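Local coordinates for protein lipolytic enzyme, G-D-S-L family (PDB 7BR2) that is a gut bacterial serine esterase of the SGNH (GDSL) hydrolase family that metabolizes the drug diltiazem, at residues V133-S138 and T178-P183; Y272-I277 and K285-V290; Y314-D319 and R443-R448; W360-T365 and Q425-L430. All blocks are in the same frame, centred on the assembly; numbering follows the deposited sequence.

Contact 1 and contact 2 are buried, contact 3 is partly buried, and contact 4 lies at the surface. Contact 1 ties two parallel strands of the SGNH core by backbone bonds and an indole, whereas contact 2 joins two irregular segments of one loop through a glutamine and a water. Contact 3 belongs to a separate antiparallel sheet, its centre about 43 Å from that of contact 1, and adds a salt bridge to the strand ladder. Contact 4 pairs two helices by apolar packing without a hydrogen bond between them. Helix 417-437 of contact 4 leads into strand 443-449 of contact 3, and helix 344-377 also touches contacts 2 and 3.

Contact 1: V133-S138 and T178-P183; sequences VMTGTS and TDWNAP
The indole of Trp180 carries Thr135 CB over one face and meets Thr137 CA at its edge, close to the ring plane. Its six-membered ring also reaches the Thr135 hydroxyl, CZ3 lying 3.7 Å from OG1, and the two side chains run side by side in the same direction. Trp180 NE1 is bonded to Met216 O of helix 210-223, and Tyr35 meets the ring edge-to-face. Strands 131-136 and 176-179 run parallel within the beta-alpha-beta unit that includes helix 155-173, part of the sheet of the SGNH hydrolase fold. Thr178 N donates to Met134 O, Gly136 N to Thr178 O at 2.8 Å, and Trp180 N to Gly136 O at 3.0 Å. Thr135 and Thr178 share a face of the sheet, their CG2 methyls 3.9 Å apart. Asp179 turns its carboxylate opposite its backbone N (chi1 -178°), which brings OD1 to 3.5 Å from Gly136 CA, where a side chain on residue 136 would collide with it. The same carboxylate makes capping bonds at the turn leading into the following helix: OD1 accepts from Asn181 N at 2.8 Å and OD2 from Ala182 N at 3.1 Å, both from above its plane. With an alanine at Asp179, those two amides would probably be left without their capping acceptor. Two backbone N-H groups directed at one carboxylate would probably stabilise its negative charge.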
loop_
_atom_site.group_PDB
_atom_site.type_symbol
_atom_site.label_atom_id
_atom_site.label_comp_id
_atom_site.label_asym_id
_atom_site.label_seq_id
_atom_site.Cartn_x
_atom_site.Cartn_y
_atom_site.Cartn_z
ATOM N N VAL A 133 3.901 9.466 12.290
ATOM C CA VAL A 133 4.315 8.064 12.232
ATOM C C VAL A 133 5.620 7.963 11.445
ATOM O O VAL A 133 5.624 8.092 10.209
ATOM C CB VAL A 133 3.234 7.175 11.606
ATOM C CG1 VAL A 133 3.694 5.730 11.561
ATOM C CG2 VAL A 133 1.916 7.310 12.384
ATOM N N MET A 134 6.724 7.695 12.146
ATOM C CA MET A 134 7.978 7.411 11.458
ATOM C C MET A 134 7.897 6.021 10.851
ATOM O O MET A 134 7.560 5.060 11.547
ATOM C CB MET A 134 9.150 7.500 12.435
ATOM C CG MET A 134 9.401 8.888 13.000
ATOM S SD MET A 134 10.014 10.044 11.775
ATOM C CE MET A 134 8.765 11.331 11.830
ATOM N N THR A 135 8.149 5.908 9.546
ATOM C CA THR A 135 8.087 4.619 8.857
ATOM C C THR A 135 9.427 4.403 8.170
ATOM O O THR A 135 9.741 5.079 7.183
ATOM C CB THR A 135 6.940 4.541 7.844
ATOM O OG1 THR A 135 7.255 5.344 6.699
ATOM C CG2 THR A 135 5.677 5.046 8.440
ATOM N N GLY A 136 10.210 3.453 8.684
ATOM C CA GLY A 136 11.532 3.193 8.150
ATOM C C GLY A 136 11.443 2.693 6.731
ATOM O O GLY A 136 10.679 1.765 6.459
ATOM N N THR A 137 12.164 3.333 5.811
ATOM C CA THR A 137 12.032 3.001 4.395
ATOM C C THR A 137 12.340 1.530 4.117
ATOM O O THR A 137 13.105 0.873 4.834
ATOM C CB THR A 137 12.962 3.860 3.544
ATOM O OG1 THR A 137 12.918 3.397 2.191
ATOM C CG2 THR A 137 14.397 3.772 4.044
ATOM N N SER A 138 11.724 1.020 3.048
ATOM C CA SER A 138 12.108 -0.254 2.474
ATOM C C SER A 138 13.603 -0.239 2.130
ATOM O O SER A 138 14.191 0.822 1.923
ATOM C CB SER A 138 11.252 -0.540 1.234
ATOM O OG SER A 138 11.269 0.547 0.327
ATOM N N THR A 178 7.249 2.408 12.854
ATOM C CA THR A 178 7.243 1.100 12.220
ATOM C C THR A 178 8.354 1.079 11.179
ATOM O O THR A 178 8.796 2.125 10.701
ATOM C CB THR A 178 5.894 0.781 11.583
ATOM O OG1 THR A 178 5.915 -0.559 11.087
ATOM C CG2 THR A 178 5.610 1.735 10.433
ATOM N N ASP A 179 8.820 -0.118 10.837
ATOM C CA ASP A 179 9.989 -0.262 9.978
ATOM C C ASP A 179 9.699 -1.254 8.867
ATOM O O ASP A 179 9.180 -2.345 9.128
ATOM C CB ASP A 179 11.211 -0.705 10.785
ATOM C CG ASP A 179 12.461 -0.828 9.930
ATOM O OD1 ASP A 179 12.585 -0.084 8.923
ATOM O OD2 ASP A 179 13.320 -1.675 10.265
ATOM N N TRP A 180 9.989 -0.858 7.627
ATOM C CA TRP A 180 9.950 -1.799 6.514
ATOM C C TRP A 180 11.293 -2.470 6.266
ATOM O O TRP A 180 11.337 -3.518 5.624
ATOM C CB TRP A 180 9.517 -1.100 5.212
ATOM C CG TRP A 180 8.045 -0.755 5.051
ATOM C CD1 TRP A 180 6.971 -1.597 5.194
ATOM C CD2 TRP A 180 7.508 0.513 4.657
ATOM N NE1 TRP A 180 5.802 -0.918 4.939
ATOM C CE2 TRP A 180 6.104 0.377 4.605
ATOM C CE3 TRP A 180 8.079 1.757 4.353
ATOM C CZ2 TRP A 180 5.263 1.436 4.256
ATOM C CZ3 TRP A 180 7.236 2.813 4.014
ATOM C CH2 TRP A 180 5.846 2.642 3.970
ATOM N N ASN A 181 12.382 -1.870 6.737
ATOM C CA ASN A 181 13.714 -2.277 6.301
ATOM C C ASN A 181 14.058 -3.677 6.810
ATOM O O ASN A 181 14.358 -4.582 6.022
ATOM C CB ASN A 181 14.738 -1.244 6.779
ATOM C CG ASN A 181 16.012 -1.276 5.971
ATOM O OD1 ASN A 181 16.768 -2.242 6.025
ATOM N ND2 ASN A 181 16.253 -0.215 5.203
ATOM N N ALA A 182 13.994 -3.876 8.130
ATOM C CA ALA A 182 14.323 -5.183 8.699
ATOM C C ALA A 182 13.427 -6.295 8.176
ATOM O O ALA A 182 13.964 -7.295 7.668
ATOM C CB ALA A 182 14.281 -5.113 10.231
ATOM N N PRO A 183 12.095 -6.205 8.243
ATOM C CA PRO A 183 11.289 -7.335 7.752
ATOM C C PRO A 183 11.486 -7.613 6.276
ATOM O O PRO A 183 11.462 -8.778 5.850
ATOM C CB PRO A 183 9.844 -6.911 8.057
ATOM C CG PRO A 183 9.942 -5.732 8.961
ATOM C CD PRO A 183 11.255 -5.096 8.734
#

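Contact 2: Y272-I277 and K285-V290; sequences YPLDTI and KSQAEV
Leu274 and Asp275 run past Ala288 and Gln287, without forming a regular strand pair, and Ala288 N donates to Asp275 O at 2.9 Å. Gln287 reaches across with CG anti to its backbone N (chi1 -176°) and the chain extended beyond. Its OE1 takes the N-H of Asp275 at 2.9 Å, the donor lying above the amide's carbonyl plane. At the other end of the amide, NE2 sits at the edge of the Tyr272 ring, 3.0 Å from OH, with the planes almost perpendicular (89°). Tyr272 OH is hydrogen-bonded to Phe38 O of helix 35-46. Asp275 OD1 accepts from Ile277 N, forming an Asx turn, while OD2 makes a salt bridge to Arg279. Both segments belong to the long connection between strand 260-267 and helix 296-300. A water bridges them, donating to Ile277 O at 2.8 Å and accepting from Gln287 N. Leu274 CB packs 4.0 Å from Ala288 CB, and its CD2 branch meets Val290 CG1 at 4.1 Å.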
loop_
_atom_site.group_PDB
_atom_site.type_symbol
_atom_site.label_atom_id
_atom_site.label_comp_id
_atom_site.label_asym_id
_atom_site.label_seq_id
_atom_site.Cartn_x
_atom_site.Cartn_y
_atom_site.Cartn_z
ATOM N N TYR A 272 -10.190 -9.070 0.340
ATOM C CA TYR A 272 -9.179 -8.183 -0.214
ATOM C C TYR A 272 -8.873 -8.604 -1.639
ATOM O O TYR A 272 -8.514 -9.766 -1.868
ATOM C CB TYR A 272 -7.905 -8.202 0.604
ATOM C CG TYR A 272 -6.960 -7.115 0.170
ATOM C CD1 TYR A 272 -7.086 -5.819 0.672
ATOM C CD2 TYR A 272 -5.968 -7.364 -0.780
ATOM C CE1 TYR A 272 -6.231 -4.811 0.266
ATOM C CE2 TYR A 272 -5.110 -6.359 -1.192
ATOM C CZ TYR A 272 -5.251 -5.083 -0.671
ATOM O OH TYR A 272 -4.393 -4.083 -1.075
ATOM N N PRO A 273 -9.046 -7.724 -2.621
ATOM C CA PRO A 273 -8.788 -8.093 -4.013
ATOM C C PRO A 273 -7.344 -7.842 -4.409
ATOM O O PRO A 273 -6.728 -6.842 -4.030
ATOM C CB PRO A 273 -9.764 -7.197 -4.784
ATOM C CG PRO A 273 -9.875 -5.995 -3.943
ATOM C CD PRO A 273 -9.684 -6.407 -2.502
ATOM N N LEU A 274 -6.807 -8.780 -5.192
ATOM C CA LEU A 274 -5.409 -8.767 -5.601
ATOM C C LEU A 274 -5.330 -8.644 -7.113
ATOM O O LEU A 274 -5.927 -9.443 -7.845
ATOM C CB LEU A 274 -4.690 -10.032 -5.127
ATOM C CG LEU A 274 -4.575 -10.124 -3.607
ATOM C CD1 LEU A 274 -4.179 -11.519 -3.137
ATOM C CD2 LEU A 274 -3.616 -9.069 -3.059
ATOM N N ASP A 275 -4.623 -7.625 -7.575
ATOM C CA ASP A 275 -4.390 -7.454 -9.001
ATOM C C ASP A 275 -3.354 -8.477 -9.461
ATOM O O ASP A 275 -2.273 -8.590 -8.864
ATOM C CB ASP A 275 -3.904 -6.032 -9.263
ATOM C CG ASP A 275 -4.136 -5.588 -10.688
ATOM O OD1 ASP A 275 -4.419 -6.448 -11.549
ATOM O OD2 ASP A 275 -4.015 -4.367 -10.935
ATOM N N THR A 276 -3.677 -9.228 -10.514
ATOM C CA THR A 276 -2.765 -10.243 -11.032
ATOM C C THR A 276 -1.932 -9.741 -12.193
ATOM O O THR A 276 -1.088 -10.489 -12.698
ATOM C CB THR A 276 -3.534 -11.487 -11.487
ATOM O OG1 THR A 276 -4.404 -11.141 -12.568
ATOM C CG2 THR A 276 -4.345 -12.049 -10.356
ATOM N N ILE A 277 -2.121 -8.484 -12.602
ATOM C CA ILE A 277 -1.399 -7.890 -13.720
ATOM C C ILE A 277 -0.165 -7.179 -13.192
ATOM O O ILE A 277 -0.232 -6.445 -12.201
ATOM C CB ILE A 277 -2.302 -6.909 -14.498
ATOM C CG1 ILE A 277 -3.545 -7.607 -15.056
ATOM C CG2 ILE A 277 -1.522 -6.236 -15.615
ATOM C CD1 ILE A 277 -3.234 -8.711 -16.039
ATOM N N LYS A 285 6.151 -8.486 -11.593
ATOM C CA LYS A 285 5.380 -9.213 -10.606
ATOM C C LYS A 285 4.183 -8.371 -10.196
ATOM O O LYS A 285 4.260 -7.138 -10.121
ATOM C CB LYS A 285 6.241 -9.550 -9.383
ATOM C CG LYS A 285 7.427 -10.453 -9.703
ATOM C CD LYS A 285 8.380 -10.568 -8.512
ATOM C CE LYS A 285 9.294 -9.355 -8.416
ATOM N NZ LYS A 285 10.066 -9.362 -7.138
ATOM N N SER A 286 3.082 -9.048 -9.912
ATOM C CA SER A 286 1.825 -8.384 -9.620
ATOM C C SER A 286 1.645 -8.232 -8.117
ATOM O O SER A 286 2.400 -8.789 -7.320
ATOM C CB SER A 286 0.661 -9.175 -10.221
ATOM O OG SER A 286 0.514 -10.428 -9.570
ATOM N N GLN A 287 0.660 -7.408 -7.741
ATOM C CA GLN A 287 0.206 -7.359 -6.355
ATOM C C GLN A 287 -0.062 -8.780 -5.826
ATOM O O GLN A 287 0.255 -9.098 -4.667
ATOM C CB GLN A 287 -1.040 -6.446 -6.276
ATOM C CG GLN A 287 -1.624 -6.185 -4.894
ATOM C CD GLN A 287 -2.992 -5.501 -4.956
ATOM O OE1 GLN A 287 -3.584 -5.384 -6.024
ATOM N NE2 GLN A 287 -3.509 -5.085 -3.801
ATOM N N ALA A 288 -0.652 -9.642 -6.672
ATOM C CA ALA A 288 -1.045 -10.989 -6.255
ATOM C C ALA A 288 0.137 -11.831 -5.818
ATOM O O ALA A 288 -0.007 -12.711 -4.953
ATOM C CB ALA A 288 -1.809 -11.673 -7.405
ATOM N N GLU A 289 1.315 -11.537 -6.365
ATOM C CA GLU A 289 2.511 -12.256 -5.988
ATOM C C GLU A 289 2.764 -12.196 -4.502
ATOM O O GLU A 289 3.409 -13.113 -3.970
ATOM C CB GLU A 289 3.701 -11.620 -6.733
ATOM C CG GLU A 289 5.039 -12.270 -6.542
ATOM C CD GLU A 289 5.166 -13.503 -7.372
ATOM O OE1 GLU A 289 4.544 -13.556 -8.454
ATOM O OE2 GLU A 289 5.891 -14.418 -6.912
ATOM N N VAL A 290 2.124 -11.251 -3.803
ATOM C CA VAL A 290 2.321 -11.146 -2.359
ATOM C C VAL A 290 2.021 -12.465 -1.676
ATOM O O VAL A 290 2.634 -12.796 -0.650
ATOM C CB VAL A 290 1.438 -10.032 -1.736
ATOM C CG1 VAL A 290 -0.037 -10.452 -1.680
ATOM C CG2 VAL A 290 1.906 -9.680 -0.331
HETATM O O HOH W 1 -0.450 -5.735 -9.533
#

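Contact 3: Y314-D319 and R443-R448; sequences YKLLID and RKIVLR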
loop_
_atom_site.group_PDB
_atom_site.type_symbol
_atom_site.label_atom_id
_atom_site.label_comp_id
_atom_site.label_asym_id
_atom_site.label_seq_id
_atom_site.Cartn_x
_atom_site.Cartn_y
_atom_site.Cartn_z
ATOM N N TYR A 314 -19.256 -32.021 -3.021
ATOM C CA TYR A 314 -20.225 -30.971 -3.218
ATOM C C TYR A 314 -19.652 -29.915 -4.152
ATOM O O TYR A 314 -18.430 -29.732 -4.270
ATOM C CB TYR A 314 -20.643 -30.331 -1.867
ATOM C CG TYR A 314 -21.417 -31.257 -0.923
ATOM C CD1 TYR A 314 -20.766 -32.248 -0.202
ATOM C CD2 TYR A 314 -22.797 -31.136 -0.756
ATOM C CE1 TYR A 314 -21.462 -33.096 0.656
ATOM C CE2 TYR A 314 -23.501 -31.985 0.105
ATOM C CZ TYR A 314 -22.822 -32.963 0.802
ATOM O OH TYR A 314 -23.499 -33.810 1.654
ATOM N N LYS A 315 -20.567 -29.242 -4.830
ATOM C CA LYS A 315 -20.283 -28.101 -5.676
ATOM C C LYS A 315 -20.753 -26.858 -4.944
ATOM O O LYS A 315 -21.899 -26.803 -4.473
ATOM C CB LYS A 315 -20.967 -28.219 -7.027
ATOM C CG LYS A 315 -20.504 -27.159 -7.989
ATOM C CD LYS A 315 -21.146 -27.324 -9.345
ATOM C CE LYS A 315 -22.311 -28.290 -9.345
ATOM N NZ LYS A 315 -22.481 -28.888 -10.705
ATOM N N LEU A 316 -19.835 -25.908 -4.786
ATOM C CA LEU A 316 -20.121 -24.644 -4.130
ATOM C C LEU A 316 -20.609 -23.650 -5.169
ATOM O O LEU A 316 -19.924 -23.409 -6.167
ATOM C CB LEU A 316 -18.883 -24.098 -3.429
ATOM C CG LEU A 316 -19.040 -22.649 -2.961
ATOM C CD1 LEU A 316 -20.171 -22.507 -1.945
ATOM C CD2 LEU A 316 -17.735 -22.127 -2.406
ATOM N N LEU A 317 -21.793 -23.092 -4.937
ATOM C CA LEU A 317 -22.326 -21.995 -5.725
ATOM C C LEU A 317 -22.653 -20.832 -4.798
ATOM O O LEU A 317 -23.109 -21.035 -3.672
ATOM C CB LEU A 317 -23.582 -22.408 -6.495
ATOM C CG LEU A 317 -23.492 -23.537 -7.524
ATOM C CD1 LEU A 317 -23.887 -24.840 -6.888
ATOM C CD2 LEU A 317 -24.388 -23.240 -8.707
ATOM N N ILE A 318 -22.383 -19.615 -5.251
ATOM C CA ILE A 318 -22.765 -18.423 -4.508
ATOM C C ILE A 318 -23.546 -17.548 -5.470
ATOM O O ILE A 318 -23.046 -17.223 -6.557
ATOM C CB ILE A 318 -21.553 -17.677 -3.937
ATOM C CG1 ILE A 318 -20.737 -18.618 -3.043
ATOM C CG2 ILE A 318 -22.019 -16.443 -3.142
ATOM C CD1 ILE A 318 -19.647 -17.946 -2.232
ATOM N N ASP A 319 -24.774 -17.194 -5.091
ATOM C CA ASP A 319 -25.677 -16.460 -5.977
ATOM C C ASP A 319 -25.782 -17.136 -7.345
ATOM O O ASP A 319 -25.804 -16.479 -8.388
ATOM C CB ASP A 319 -25.255 -14.995 -6.111
ATOM C CG ASP A 319 -25.781 -14.138 -4.977
ATOM O OD1 ASP A 319 -26.477 -14.689 -4.100
ATOM O OD2 ASP A 319 -25.505 -12.918 -4.975
ATOM N N ARG A 443 -25.640 -12.749 0.236
ATOM C CA ARG A 443 -25.251 -13.713 -0.787
ATOM C C ARG A 443 -25.840 -15.084 -0.472
ATOM O O ARG A 443 -25.747 -15.567 0.663
ATOM C CB ARG A 443 -23.728 -13.810 -0.892
ATOM C CG ARG A 443 -23.038 -12.495 -1.174
ATOM C CD ARG A 443 -23.395 -11.965 -2.559
ATOM N NE ARG A 443 -22.649 -10.752 -2.873
ATOM C CZ ARG A 443 -22.723 -10.104 -4.033
ATOM N NH1 ARG A 443 -23.511 -10.558 -5.002
ATOM N NH2 ARG A 443 -22.002 -9.005 -4.222
ATOM N N LYS A 444 -26.390 -15.726 -1.494
ATOM C CA LYS A 444 -27.022 -17.032 -1.370
ATOM C C LYS A 444 -25.987 -18.124 -1.620
ATOM O O LYS A 444 -25.557 -18.329 -2.757
ATOM C CB LYS A 444 -28.171 -17.117 -2.364
ATOM C CG LYS A 444 -28.756 -18.483 -2.554
ATOM C CD LYS A 444 -29.690 -18.920 -1.464
ATOM C CE LYS A 444 -30.068 -20.389 -1.703
ATOM N NZ LYS A 444 -30.441 -20.695 -3.147
ATOM N N ILE A 445 -25.596 -18.833 -0.563
ATOM C CA ILE A 445 -24.583 -19.881 -0.648
ATOM C C ILE A 445 -25.275 -21.235 -0.725
ATOM O O ILE A 445 -26.182 -21.523 0.066
ATOM C CB ILE A 445 -23.618 -19.809 0.545
ATOM C CG1 ILE A 445 -22.904 -18.447 0.537
ATOM C CG2 ILE A 445 -22.646 -20.972 0.501
ATOM C CD1 ILE A 445 -21.806 -18.287 1.575
ATOM N N VAL A 446 -24.836 -22.073 -1.665
ATOM C CA VAL A 446 -25.430 -23.379 -1.924
ATOM C C VAL A 446 -24.311 -24.402 -2.020
ATOM O O VAL A 446 -23.309 -24.173 -2.711
ATOM C CB VAL A 446 -26.248 -23.380 -3.231
ATOM C CG1 VAL A 446 -26.582 -24.801 -3.651
ATOM C CG2 VAL A 446 -27.493 -22.521 -3.105
ATOM N N LEU A 447 -24.480 -25.528 -1.330
ATOM C CA LEU A 447 -23.625 -26.693 -1.488
ATOM C C LEU A 447 -24.512 -27.792 -2.044
ATOM O O LEU A 447 -25.380 -28.323 -1.334
ATOM C CB LEU A 447 -22.965 -27.101 -0.173
ATOM C CG LEU A 447 -21.893 -26.097 0.269
ATOM C CD1 LEU A 447 -21.657 -26.168 1.757
ATOM C CD2 LEU A 447 -20.596 -26.261 -0.496
ATOM N N ARG A 448 -24.295 -28.107 -3.313
ATOM C CA ARG A 448 -25.103 -29.063 -4.052
ATOM C C ARG A 448 -24.305 -30.359 -4.117
ATOM O O ARG A 448 -23.160 -30.351 -4.574
ATOM C CB ARG A 448 -25.373 -28.531 -5.461
ATOM C CG ARG A 448 -26.054 -29.504 -6.399
ATOM C CD ARG A 448 -26.172 -28.931 -7.817
ATOM N NE ARG A 448 -26.840 -27.633 -7.910
ATOM C CZ ARG A 448 -26.794 -26.850 -8.988
ATOM N NH1 ARG A 448 -26.091 -27.225 -10.050
ATOM N NH2 ARG A 448 -27.434 -25.686 -9.001
#
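Asp319 has CG anti to its carbonyl carbon (chi1 -84°), and Arg443 has CG in the same staggered position (chi1 -57°) followed by a bend at chi2; together these bring carboxylate and guanidinium into contact at the end of an antiparallel strand pair. Strands 313-318 and 443-449 are neighbours in an antiparallel sheet, flanked by 321-327 and 260-267. Lys315 with Arg448 and Leu317 with Val446 are the hydrogen-bonded pairs, Leu316 with Leu447 and Ile318 with Ile445 the non-hydrogen-bonded ones. Leu316, Ile318, Ile445 and Leu447 share one face: Leu316 CD1 meets Ile445 CG2 at 3.8 Å, and Leu316 CB lies 4.0 Å from Leu447 CD2. On the face of Lys315 and Leu317, Arg448 spreads its guanidinium so that Leu317 CD1 lies over the centre of one side, 4.0 Å above the plane. Beyond the strand, Asp319 OD1 accepts from Lys444 N at 2.8 Å, and Asp319 N donates to Lys444 O at 2.7 Å. A leucine in place of Asp319 would probably leave Arg443 without its ion-pair partner here and Lys444 N without this acceptor. Arg443 NH2 is held as well by Gln348 OE1 of helix 344-377. In the salt bridge, Arg443 NH1 approaches Asp319 OD2 at 3.1 Å, the oxygen lying in the guanidinium plane although the carboxylate is turned 57° from it.

Contact 4: W360-T365 and Q425-L430; sequences WELERT and QEMDVL
Leu362 forms the tight part of this helix pair, its CB packing 3.6 Å from Met427 CG. The Met427 chain has CG anti to its carbonyl carbon (chi1 -71°) and then runs extended as far as the sulfur, which places SD beside the neighbouring residue, 3.6 Å from Glu363 N and 3.8 Å from Glu363 CB. No hydrogen bond is made between the two segments, so the sulfur meets the backbone of Glu363 by packing alone. The CD1 branch of Leu362 lies between two residues of the other helix, 3.8 Å from Leu430 CD1 and 3.9 Å from Glu426 CB; the Leu362 side chain crosses both at about a right angle. The looser side is that of Glu426, which offers Leu362 only its CB while its carboxylate turns to Arg423 of its own helix in a salt bridge. Leu362, Met427 and Leu430 remain partly exposed, and the segments bury just 218 Å² between them. Glu363, by contrast, is buried, and its carboxylate bonds to Arg359 and to the backbone N of Asn56. The axes of segments 360-365 and 425-430, on helices 344-377 and 417-437, run nearly antiparallel, 161° apart in direction and 9.7 Å at closest approach. Elsewhere on helix 344-377, Phe366 touches Met427, while Leu355, Tyr358 and Arg359, earlier in the chain, touch Leu430; Asn56 belongs to strand 53-58, an outermost strand of the parallel sheet.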
loop_
_atom_site.group_PDB
_atom_site.type_symbol
_atom_site.label_atom_id
_atom_site.label_comp_id
_atom_site.label_asym_id
_atom_site.label_seq_id
_atom_site.Cartn_x
_atom_site.Cartn_y
_atom_site.Cartn_z
ATOM N N TRP A 360 -5.556 6.091 -8.355
ATOM C CA TRP A 360 -4.124 6.196 -8.101
ATOM C C TRP A 360 -3.404 6.840 -9.285
ATOM O O TRP A 360 -2.508 7.675 -9.091
ATOM C CB TRP A 360 -3.552 4.810 -7.776
ATOM C CG TRP A 360 -2.063 4.772 -7.661
ATOM C CD1 TRP A 360 -1.316 4.988 -6.537
ATOM C CD2 TRP A 360 -1.133 4.518 -8.725
ATOM N NE1 TRP A 360 0.024 4.869 -6.835
ATOM C CE2 TRP A 360 0.163 4.591 -8.172
ATOM C CE3 TRP A 360 -1.271 4.242 -10.087
ATOM C CZ2 TRP A 360 1.319 4.400 -8.941
ATOM C CZ3 TRP A 360 -0.117 4.047 -10.852
ATOM C CH2 TRP A 360 1.158 4.125 -10.273
ATOM N N GLU A 361 -3.809 6.498 -10.520
ATOM C CA GLU A 361 -3.179 7.100 -11.705
ATOM C C GLU A 361 -3.424 8.605 -11.773
ATOM O O GLU A 361 -2.498 9.398 -12.035
ATOM C CB GLU A 361 -3.700 6.435 -12.982
ATOM C CG GLU A 361 -3.026 5.114 -13.313
ATOM C CD GLU A 361 -3.759 4.318 -14.388
ATOM O OE1 GLU A 361 -4.377 4.943 -15.281
ATOM O OE2 GLU A 361 -3.731 3.054 -14.317
ATOM N N LEU A 362 -4.677 9.017 -11.544
ATOM C CA LEU A 362 -4.969 10.449 -11.501
ATOM C C LEU A 362 -4.099 11.149 -10.459
ATOM O O LEU A 362 -3.454 12.188 -10.734
ATOM C CB LEU A 362 -6.450 10.652 -11.195
ATOM C CG LEU A 362 -7.392 10.439 -12.377
ATOM C CD1 LEU A 362 -8.872 10.346 -11.924
ATOM C CD2 LEU A 362 -7.200 11.527 -13.412
ATOM N N GLU A 363 -4.011 10.554 -9.265
ATOM C CA GLU A 363 -3.183 11.158 -8.222
ATOM C C GLU A 363 -1.729 11.268 -8.671
ATOM O O GLU A 363 -1.054 12.265 -8.371
ATOM C CB GLU A 363 -3.292 10.363 -6.921
ATOM C CG GLU A 363 -2.669 11.082 -5.732
ATOM C CD GLU A 363 -2.739 10.284 -4.427
ATOM O OE1 GLU A 363 -2.905 9.040 -4.481
ATOM O OE2 GLU A 363 -2.627 10.919 -3.349
ATOM N N ARG A 364 -1.238 10.280 -9.426
ATOM C CA ARG A 364 0.136 10.373 -9.922
ATOM C C ARG A 364 0.320 11.590 -10.815
ATOM O O ARG A 364 1.388 12.221 -10.804
ATOM C CB ARG A 364 0.540 9.112 -10.685
ATOM C CG ARG A 364 0.951 7.931 -9.782
ATOM C CD ARG A 364 2.406 7.511 -10.008
ATOM N NE ARG A 364 3.354 8.586 -9.742
ATOM C CZ ARG A 364 3.928 9.327 -10.686
ATOM N NH1 ARG A 364 4.778 10.282 -10.350
ATOM N NH2 ARG A 364 3.642 9.114 -11.960
ATOM N N THR A 365 -0.697 11.936 -11.611
ATOM C CA THR A 365 -0.526 13.155 -12.416
ATOM C C THR A 365 -0.368 14.369 -11.510
ATOM O O THR A 365 0.453 15.266 -11.780
ATOM C CB THR A 365 -1.678 13.367 -13.408
ATOM O OG1 THR A 365 -2.856 13.835 -12.732
ATOM C CG2 THR A 365 -1.981 12.087 -14.162
ATOM N N GLN A 425 -11.935 16.549 -8.861
ATOM C CA GLN A 425 -13.327 16.129 -8.882
ATOM C C GLN A 425 -13.454 14.729 -9.454
ATOM O O GLN A 425 -14.310 13.949 -9.029
ATOM C CB GLN A 425 -14.137 17.126 -9.693
ATOM C CG GLN A 425 -15.612 17.056 -9.468
ATOM C CD GLN A 425 -16.329 18.223 -10.126
ATOM O OE1 GLN A 425 -15.684 19.173 -10.601
ATOM N NE2 GLN A 425 -17.660 18.163 -10.157
ATOM N N GLU A 426 -12.618 14.407 -10.436
ATOM C CA GLU A 426 -12.597 13.059 -10.998
ATOM C C GLU A 426 -12.157 12.022 -9.956
ATOM O O GLU A 426 -12.754 10.940 -9.818
ATOM C CB GLU A 426 -11.662 13.034 -12.205
ATOM C CG GLU A 426 -12.288 13.520 -13.485
ATOM C CD GLU A 426 -11.360 13.305 -14.669
ATOM O OE1 GLU A 426 -10.667 14.247 -15.125
ATOM O OE2 GLU A 426 -11.336 12.161 -15.159
ATOM N N MET A 427 -11.083 12.326 -9.236
ATOM C CA MET A 427 -10.674 11.431 -8.161
ATOM C C MET A 427 -11.821 11.234 -7.172
ATOM O O MET A 427 -12.067 10.114 -6.707
ATOM C CB MET A 427 -9.426 11.969 -7.468
ATOM C CG MET A 427 -8.190 11.854 -8.336
ATOM S SD MET A 427 -6.664 12.124 -7.406
ATOM C CE MET A 427 -6.891 13.752 -6.711
ATOM N N ASP A 428 -12.542 12.316 -6.856
ATOM C CA ASP A 428 -13.673 12.218 -5.935
ATOM C C ASP A 428 -14.812 11.401 -6.527
ATOM O O ASP A 428 -15.520 10.710 -5.788
ATOM C CB ASP A 428 -14.169 13.614 -5.551
ATOM C CG ASP A 428 -13.281 14.287 -4.522
ATOM O OD1 ASP A 428 -12.604 13.578 -3.738
ATOM O OD2 ASP A 428 -13.233 15.537 -4.526
ATOM N N VAL A 429 -15.011 11.465 -7.843
ATOM C CA VAL A 429 -15.993 10.594 -8.480
ATOM C C VAL A 429 -15.662 9.144 -8.182
ATOM O O VAL A 429 -16.526 8.351 -7.797
ATOM C CB VAL A 429 -16.039 10.836 -9.997
ATOM C CG1 VAL A 429 -16.618 9.608 -10.699
ATOM C CG2 VAL A 429 -16.847 12.070 -10.311
ATOM N N LEU A 430 -14.393 8.787 -8.363
ATOM C CA LEU A 430 -13.974 7.404 -8.150
ATOM C C LEU A 430 -14.098 6.999 -6.685
ATOM O O LEU A 430 -14.572 5.899 -6.374
ATOM C CB LEU A 430 -12.540 7.219 -8.636
ATOM C CG LEU A 430 -12.351 7.438 -10.128
ATOM C CD1 LEU A 430 -10.876 7.525 -10.472
ATOM C CD2 LEU A 430 -13.031 6.311 -10.903
#